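Coclaurine N-methyltransferase (Coptis japonica, PDB 6GKV) catalyses the N-methylation of coclaurine and probably of related tetrahydroisoquinolines, with S-adenosyl-L-methionine as methyl donor, in plant alkaloid biosynthesis. Local coordinates at residues A136-V141 / V150-N155; H140-Y145 / L173-K178. All coordinates share one frame; numbering follows the deposited sequence.

Interaction 1. Residues A136-V141 / V150-N155; sequences ALTLHV and VTAVTN. With SAH (S-adenosyl-L-homocysteine), chain C.
In the beta-alpha-beta unit made by strand 126-130, helix 136-143 and strand 149-154, Thr138 and Val141 of the helix pack on Val150 and Ala152 of the second strand. The axes of 136-141 and 150-154 run almost antiparallel (172°) and come within 8.5 Å. Thr138 sits above both strand residues: its methyl CG2 meets Val150 CG2 at 3.6 Å, while its hydroxyl OG1 rests 3.4 Å from Ala152 CB. That hydroxyl is hydrogen-bonded to Asp129 OD2, so its polar need is met on the neighbouring strand. One turn on, Val141 CG1 touches Val150 CG1 at 3.6 Å; Val150 thus splits its two methyls between successive helix turns. This is the first crossover of the Rossmann-like methyltransferase core, and the strand end carries the chain to the cofactor. There Asn155 lies over the adenine of S-adenosyl-L-homocysteine, its CG 3.6 Å from C2 of the base, put there by a chi1 of 64° that sets CG between backbone N and carbonyl carbon. With an alanine here the flat amide is gone, and the adenine would probably lose packing on that side. Thr154 CG2 adds a looser approach to the ribose, 4.1 Å from O2'.

Interaction 2. Residues H140-Y145 / L173-K178; sequences HVAQKY and LNVEVK
The last turn of helix 136-143 comes up against the loop that leads into strand 176-179, with the CA atoms of Ala142 and Asn174 5.8 Å apart. Ala142 carries the contact. Its CB, pointing at the loop, meets Val175 CG2 at 3.6 Å and approaches Asn174 CB at 4.1 Å. The same buried alanine also touches Val150 of strand 149-154 and Leu172. Val175 reaches it with the methyl that stands beside its own backbone N, opposite the carbonyl carbon; its side chain also packs on Ile163 and Ser167 of helix 157-168, so this valine is wedged between two helices. Asn174 lies alongside the helix end with an unstaggered first torsion (chi1 -31°). As modelled, its OD1 falls 2.7 Å from Ala142 O, a meeting of two acceptors that makes no hydrogen bond and leaves the detail of this amide doubtful. As placed, ND2 makes a weak hydrogen bond with Lys146 O, just past the helix, and that bond shares the doubt. Two acceptor oxygens this close would be expected to repel, so the amide may be turned over; with its O and N exchanged, an N-H would probably face Ala142 O. The apolar packing of Ala142 CB on both Asn174 and Val175 is the firmer part of the contact.

Interactions 1 and 2 lie next to each other, their centres about 7 Å apart, and share helix 136-143, with His140 and Val141 common to both. Along the chain the helix comes first, then strand 149-154, then, after helix 157-168, strand 176-179, the outermost on its side of the sheet within this chain. The two strands are parallel neighbours, joined by Ala152 N to Glu176 O and Ala152 O to Lys178 N, each 2.8 Å and probably hydrogen bonds. Thr138 CG2 also touches Val175 CG1 at 3.6 Å. One helix therefore packs across this sheet margin, 150-155 reaching the cofactor while the side chain of Val175 stays about 13 Å from the bound S-adenosyl-L-homocysteine.

Interaction 1. Residues A136-V141 / V150-N155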
loop_
_atom_site.group_PDB
_atom_site.type_symbol
_atom_site.label_atom_id
_atom_site.label_comp_id
_atom_site.label_asym_id
_atom_site.label_seq_id
_atom_site.Cartn_x
_atom_site.Cartn_y
_atom_site.Cartn_z
ATOM N N ALA A 136 -29.876 -1.845 -3.394
ATOM C CA ALA A 136 -29.664 -0.680 -4.250
ATOM C C ALA A 136 -28.864 -1.050 -5.500
ATOM O O ALA A 136 -29.221 -0.650 -6.623
ATOM C CB ALA A 136 -28.967 0.412 -3.482
ATOM N N LEU A 137 -27.808 -1.841 -5.306
ATOM C CA LEU A 137 -26.950 -2.263 -6.418
ATOM C C LEU A 137 -27.558 -3.409 -7.220
ATOM O O LEU A 137 -27.529 -3.387 -8.449
ATOM C CB LEU A 137 -25.571 -2.671 -5.907
ATOM C CG LEU A 137 -24.523 -3.143 -6.923
ATOM C CD1 LEU A 137 -24.213 -2.075 -7.993
ATOM C CD2 LEU A 137 -23.256 -3.551 -6.183
ATOM N N THR A 138 -28.106 -4.404 -6.524
ATOM C CA THR A 138 -28.756 -5.535 -7.183
ATOM C C THR A 138 -29.807 -5.057 -8.172
ATOM O O THR A 138 -29.758 -5.401 -9.349
ATOM C CB THR A 138 -29.408 -6.484 -6.161
ATOM O OG1 THR A 138 -28.384 -7.214 -5.480
ATOM C CG2 THR A 138 -30.337 -7.470 -6.850
ATOM N N LEU A 139 -30.738 -4.241 -7.694
ATOM C CA LEU A 139 -31.844 -3.768 -8.521
ATOM C C LEU A 139 -31.357 -2.915 -9.692
ATOM O O LEU A 139 -31.913 -2.961 -10.792
ATOM C CB LEU A 139 -32.835 -2.980 -7.661
ATOM C CG LEU A 139 -33.291 -3.786 -6.447
ATOM C CD1 LEU A 139 -34.285 -3.017 -5.542
ATOM C CD2 LEU A 139 -33.864 -5.116 -6.934
ATOM N N HIS A 140 -30.313 -2.138 -9.443
ATOM C CA HIS A 140 -29.790 -1.207 -10.432
ATOM C C HIS A 140 -29.112 -1.957 -11.571
ATOM O O HIS A 140 -29.372 -1.694 -12.749
ATOM C CB HIS A 140 -28.811 -0.235 -9.767
ATOM C CG HIS A 140 -28.194 0.753 -10.710
ATOM N ND1 HIS A 140 -27.006 0.514 -11.368
ATOM C CD2 HIS A 140 -28.595 1.991 -11.087
ATOM C CE1 HIS A 140 -26.701 1.562 -12.114
ATOM N NE2 HIS A 140 -27.648 2.469 -11.964
ATOM N N VAL A 141 -28.239 -2.893 -11.214
ATOM C CA VAL A 141 -27.572 -3.729 -12.205
ATOM C C VAL A 141 -28.600 -4.604 -12.922
ATOM O O VAL A 141 -28.547 -4.757 -14.145
ATOM C CB VAL A 141 -26.474 -4.614 -11.555
ATOM C CG1 VAL A 141 -25.957 -5.670 -12.527
ATOM C CG2 VAL A 141 -25.336 -3.753 -11.049
ATOM N N VAL A 150 -28.486 -11.243 -11.581
ATOM C CA VAL A 150 -27.896 -10.776 -10.349
ATOM C C VAL A 150 -28.310 -11.678 -9.212
ATOM O O VAL A 150 -29.465 -12.114 -9.147
ATOM C CB VAL A 150 -28.289 -9.317 -10.060
ATOM C CG1 VAL A 150 -27.763 -8.428 -11.136
ATOM C CG2 VAL A 150 -29.790 -9.187 -10.013
ATOM N N THR A 151 -27.360 -11.971 -8.328
ATOM C CA THR A 151 -27.645 -12.745 -7.121
ATOM C C THR A 151 -27.252 -11.989 -5.846
ATOM O O THR A 151 -26.088 -11.646 -5.642
ATOM C CB THR A 151 -26.919 -14.097 -7.142
ATOM O OG1 THR A 151 -27.132 -14.747 -8.410
ATOM C CG2 THR A 151 -27.417 -14.973 -5.991
ATOM N N ALA A 152 -28.224 -11.730 -4.983
ATOM C CA ALA A 152 -27.957 -10.971 -3.769
ATOM C C ALA A 152 -27.807 -11.893 -2.558
ATOM O O ALA A 152 -28.579 -12.823 -2.401
ATOM C CB ALA A 152 -29.063 -9.958 -3.539
ATOM N N VAL A 153 -26.817 -11.652 -1.704
ATOM C CA VAL A 153 -26.666 -12.488 -0.512
ATOM C C VAL A 153 -26.717 -11.704 0.798
ATOM O O VAL A 153 -25.938 -10.782 1.007
ATOM C CB VAL A 153 -25.353 -13.275 -0.534
ATOM C CG1 VAL A 153 -25.290 -14.190 0.673
ATOM C CG2 VAL A 153 -25.252 -14.080 -1.801
ATOM N N THR A 154 -27.626 -12.105 1.683
ATOM C CA THR A 154 -27.846 -11.422 2.955
ATOM C C THR A 154 -28.079 -12.406 4.088
ATOM O O THR A 154 -28.587 -13.481 3.852
ATOM C CB THR A 154 -29.062 -10.509 2.891
ATOM O OG1 THR A 154 -29.027 -9.749 1.682
ATOM C CG2 THR A 154 -29.031 -9.571 4.037
ATOM N N ASN A 155 -27.725 -12.037 5.317
ATOM C CA ASN A 155 -28.122 -12.819 6.486
ATOM C C ASN A 155 -29.263 -12.136 7.240
ATOM O O ASN A 155 -29.538 -12.447 8.404
ATOM C CB ASN A 155 -26.928 -13.040 7.413
ATOM C CG ASN A 155 -26.399 -11.746 8.009
ATOM O OD1 ASN A 155 -26.652 -10.653 7.492
ATOM N ND2 ASN A 155 -25.642 -11.866 9.095
HETATM N N SAH C . -24.053 -3.334 0.598
HETATM C CA SAH C . -25.243 -2.621 1.042
HETATM C CB SAH C . -25.246 -2.459 2.555
HETATM C CG SAH C . -23.879 -2.286 3.212
HETATM S SD SAH C . -24.012 -2.341 5.020
HETATM C C SAH C . -25.357 -1.253 0.389
HETATM O O SAH C . -24.358 -0.782 -0.156
HETATM O OXT SAH C . -26.420 -0.608 0.401
HETATM C "C5'" SAH C . -23.334 -4.020 5.139
HETATM C "C4'" SAH C . -24.230 -5.113 4.543
HETATM O "O4'" SAH C . -23.639 -6.390 4.725
HETATM C "C3'" SAH C . -25.603 -5.173 5.198
HETATM O "O3'" SAH C . -26.558 -5.490 4.217
HETATM C "C2'" SAH C . -25.539 -6.341 6.149
HETATM O "O2'" SAH C . -26.813 -6.931 6.229
HETATM C "C1'" SAH C . -24.509 -7.239 5.465
HETATM N N9 SAH C . -23.754 -8.093 6.410
HETATM C C8 SAH C . -23.065 -7.718 7.544
HETATM N N7 SAH C . -22.523 -8.830 8.105
HETATM C C5 SAH C . -22.857 -9.911 7.345
HETATM C C6 SAH C . -22.585 -11.280 7.454
HETATM N N6 SAH C . -21.854 -11.761 8.463
HETATM N N1 SAH C . -23.086 -12.146 6.499
HETATM C C2 SAH C . -23.853 -11.662 5.454
HETATM N N3 SAH C . -24.117 -10.311 5.351
HETATM C C4 SAH C . -23.630 -9.454 6.283
#

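Interaction 2. Residues H140-Y145 / L173-K178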
loop_
_atom_site.group_PDB
_atom_site.type_symbol
_atom_site.label_atom_id
_atom_site.label_comp_id
_atom_site.label_asym_id
_atom_site.label_seq_id
_atom_site.Cartn_x
_atom_site.Cartn_y
_atom_site.Cartn_z
ATOM N N HIS A 140 -30.313 -2.138 -9.443
ATOM C CA HIS A 140 -29.790 -1.207 -10.432
ATOM C C HIS A 140 -29.112 -1.957 -11.571
ATOM O O HIS A 140 -29.372 -1.694 -12.749
ATOM C CB HIS A 140 -28.811 -0.235 -9.767
ATOM C CG HIS A 140 -28.194 0.753 -10.710
ATOM N ND1 HIS A 140 -27.006 0.514 -11.368
ATOM C CD2 HIS A 140 -28.595 1.991 -11.087
ATOM C CE1 HIS A 140 -26.701 1.562 -12.114
ATOM N NE2 HIS A 140 -27.648 2.469 -11.964
ATOM N N VAL A 141 -28.239 -2.893 -11.214
ATOM C CA VAL A 141 -27.572 -3.729 -12.205
ATOM C C VAL A 141 -28.600 -4.604 -12.922
ATOM O O VAL A 141 -28.547 -4.757 -14.145
ATOM C CB VAL A 141 -26.474 -4.614 -11.555
ATOM C CG1 VAL A 141 -25.957 -5.670 -12.527
ATOM C CG2 VAL A 141 -25.336 -3.753 -11.049
ATOM N N ALA A 142 -29.543 -5.160 -12.160
ATOM C CA ALA A 142 -30.582 -5.999 -12.747
ATOM C C ALA A 142 -31.316 -5.211 -13.811
ATOM O O ALA A 142 -31.598 -5.736 -14.886
ATOM C CB ALA A 142 -31.558 -6.495 -11.691
ATOM N N GLN A 143 -31.605 -3.946 -13.516
ATOM C CA GLN A 143 -32.548 -3.230 -14.341
ATOM C C GLN A 143 -32.101 -3.063 -15.759
ATOM O O GLN A 143 -32.690 -3.697 -16.637
ATOM C CB GLN A 143 -32.938 -1.884 -13.708
ATOM C CG GLN A 143 -34.305 -2.082 -13.114
ATOM C CD GLN A 143 -34.936 -0.874 -12.506
ATOM O OE1 GLN A 143 -34.919 -0.711 -11.285
ATOM N NE2 GLN A 143 -35.561 -0.047 -13.339
ATOM N N LYS A 144 -31.094 -2.250 -16.032
ATOM C CA LYS A 144 -30.704 -2.165 -17.435
ATOM C C LYS A 144 -29.381 -2.866 -17.757
ATOM O O LYS A 144 -28.520 -2.342 -18.464
ATOM C CB LYS A 144 -30.690 -0.709 -17.923
ATOM C CG LYS A 144 -32.077 -0.062 -17.962
ATOM C CD LYS A 144 -33.117 -0.962 -18.661
ATOM C CE LYS A 144 -32.989 -1.102 -20.178
ATOM N NZ LYS A 144 -34.154 -1.880 -20.729
ATOM N N TYR A 145 -29.246 -4.069 -17.217
ATOM C CA TYR A 145 -28.526 -5.140 -17.886
ATOM C C TYR A 145 -29.449 -6.357 -17.876
ATOM O O TYR A 145 -29.241 -7.285 -17.096
ATOM C CB TYR A 145 -27.201 -5.476 -17.205
ATOM C CG TYR A 145 -26.173 -4.365 -17.129
ATOM C CD1 TYR A 145 -25.496 -3.923 -18.266
ATOM C CD2 TYR A 145 -25.838 -3.797 -15.906
ATOM C CE1 TYR A 145 -24.539 -2.917 -18.182
ATOM C CE2 TYR A 145 -24.883 -2.801 -15.814
ATOM C CZ TYR A 145 -24.240 -2.364 -16.951
ATOM O OH TYR A 145 -23.293 -1.374 -16.840
ATOM N N LEU A 173 -36.819 -10.107 -14.103
ATOM C CA LEU A 173 -36.410 -11.505 -14.085
ATOM C C LEU A 173 -35.229 -11.676 -13.143
ATOM O O LEU A 173 -35.311 -12.363 -12.125
ATOM C CB LEU A 173 -36.025 -11.985 -15.501
ATOM C CG LEU A 173 -35.604 -13.444 -15.795
ATOM C CD1 LEU A 173 -35.790 -13.768 -17.267
ATOM C CD2 LEU A 173 -34.161 -13.774 -15.391
ATOM N N ASN A 174 -34.145 -10.997 -13.499
ATOM C CA ASN A 174 -32.788 -11.331 -13.079
ATOM C C ASN A 174 -32.580 -11.611 -11.605
ATOM O O ASN A 174 -31.805 -12.499 -11.242
ATOM C CB ASN A 174 -31.863 -10.195 -13.475
ATOM C CG ASN A 174 -32.325 -9.496 -14.719
ATOM O OD1 ASN A 174 -32.450 -8.273 -14.735
ATOM N ND2 ASN A 174 -32.573 -10.264 -15.783
ATOM N N VAL A 175 -33.256 -10.846 -10.759
ATOM C CA VAL A 175 -32.917 -10.841 -9.348
ATOM C C VAL A 175 -33.250 -12.147 -8.661
ATOM O O VAL A 175 -34.364 -12.647 -8.748
ATOM C CB VAL A 175 -33.623 -9.717 -8.593
ATOM C CG1 VAL A 175 -33.162 -9.712 -7.145
ATOM C CG2 VAL A 175 -33.345 -8.388 -9.260
ATOM N N GLU A 176 -32.249 -12.673 -7.974
ATOM C CA GLU A 176 -32.384 -13.821 -7.103
ATOM C C GLU A 176 -31.722 -13.471 -5.765
ATOM O O GLU A 176 -30.650 -12.860 -5.758
ATOM C CB GLU A 176 -31.742 -15.042 -7.751
ATOM C CG GLU A 176 -31.349 -16.136 -6.792
ATOM C CD GLU A 176 -30.557 -17.228 -7.475
ATOM O OE1 GLU A 176 -30.554 -17.268 -8.723
ATOM O OE2 GLU A 176 -29.936 -18.043 -6.765
ATOM N N VAL A 177 -32.355 -13.813 -4.643
ATOM C CA VAL A 177 -31.797 -13.458 -3.337
ATOM C C VAL A 177 -31.660 -14.647 -2.392
ATOM O O VAL A 177 -32.604 -15.420 -2.207
ATOM C CB VAL A 177 -32.650 -12.394 -2.631
ATOM C CG1 VAL A 177 -31.943 -11.899 -1.374
ATOM C CG2 VAL A 177 -32.950 -11.242 -3.568
ATOM N N LYS A 178 -30.488 -14.773 -1.775
ATOM C CA LYS A 178 -30.186 -15.898 -0.887
ATOM C C LYS A 178 -29.968 -15.441 0.553
ATOM O O LYS A 178 -29.240 -14.475 0.787
ATOM C CB LYS A 178 -28.931 -16.647 -1.364
ATOM C CG LYS A 178 -28.906 -17.034 -2.831
ATOM C CD LYS A 178 -27.706 -17.945 -3.117
ATOM C CE LYS A 178 -27.807 -18.625 -4.480
ATOM N NZ LYS A 178 -29.147 -19.242 -4.712
#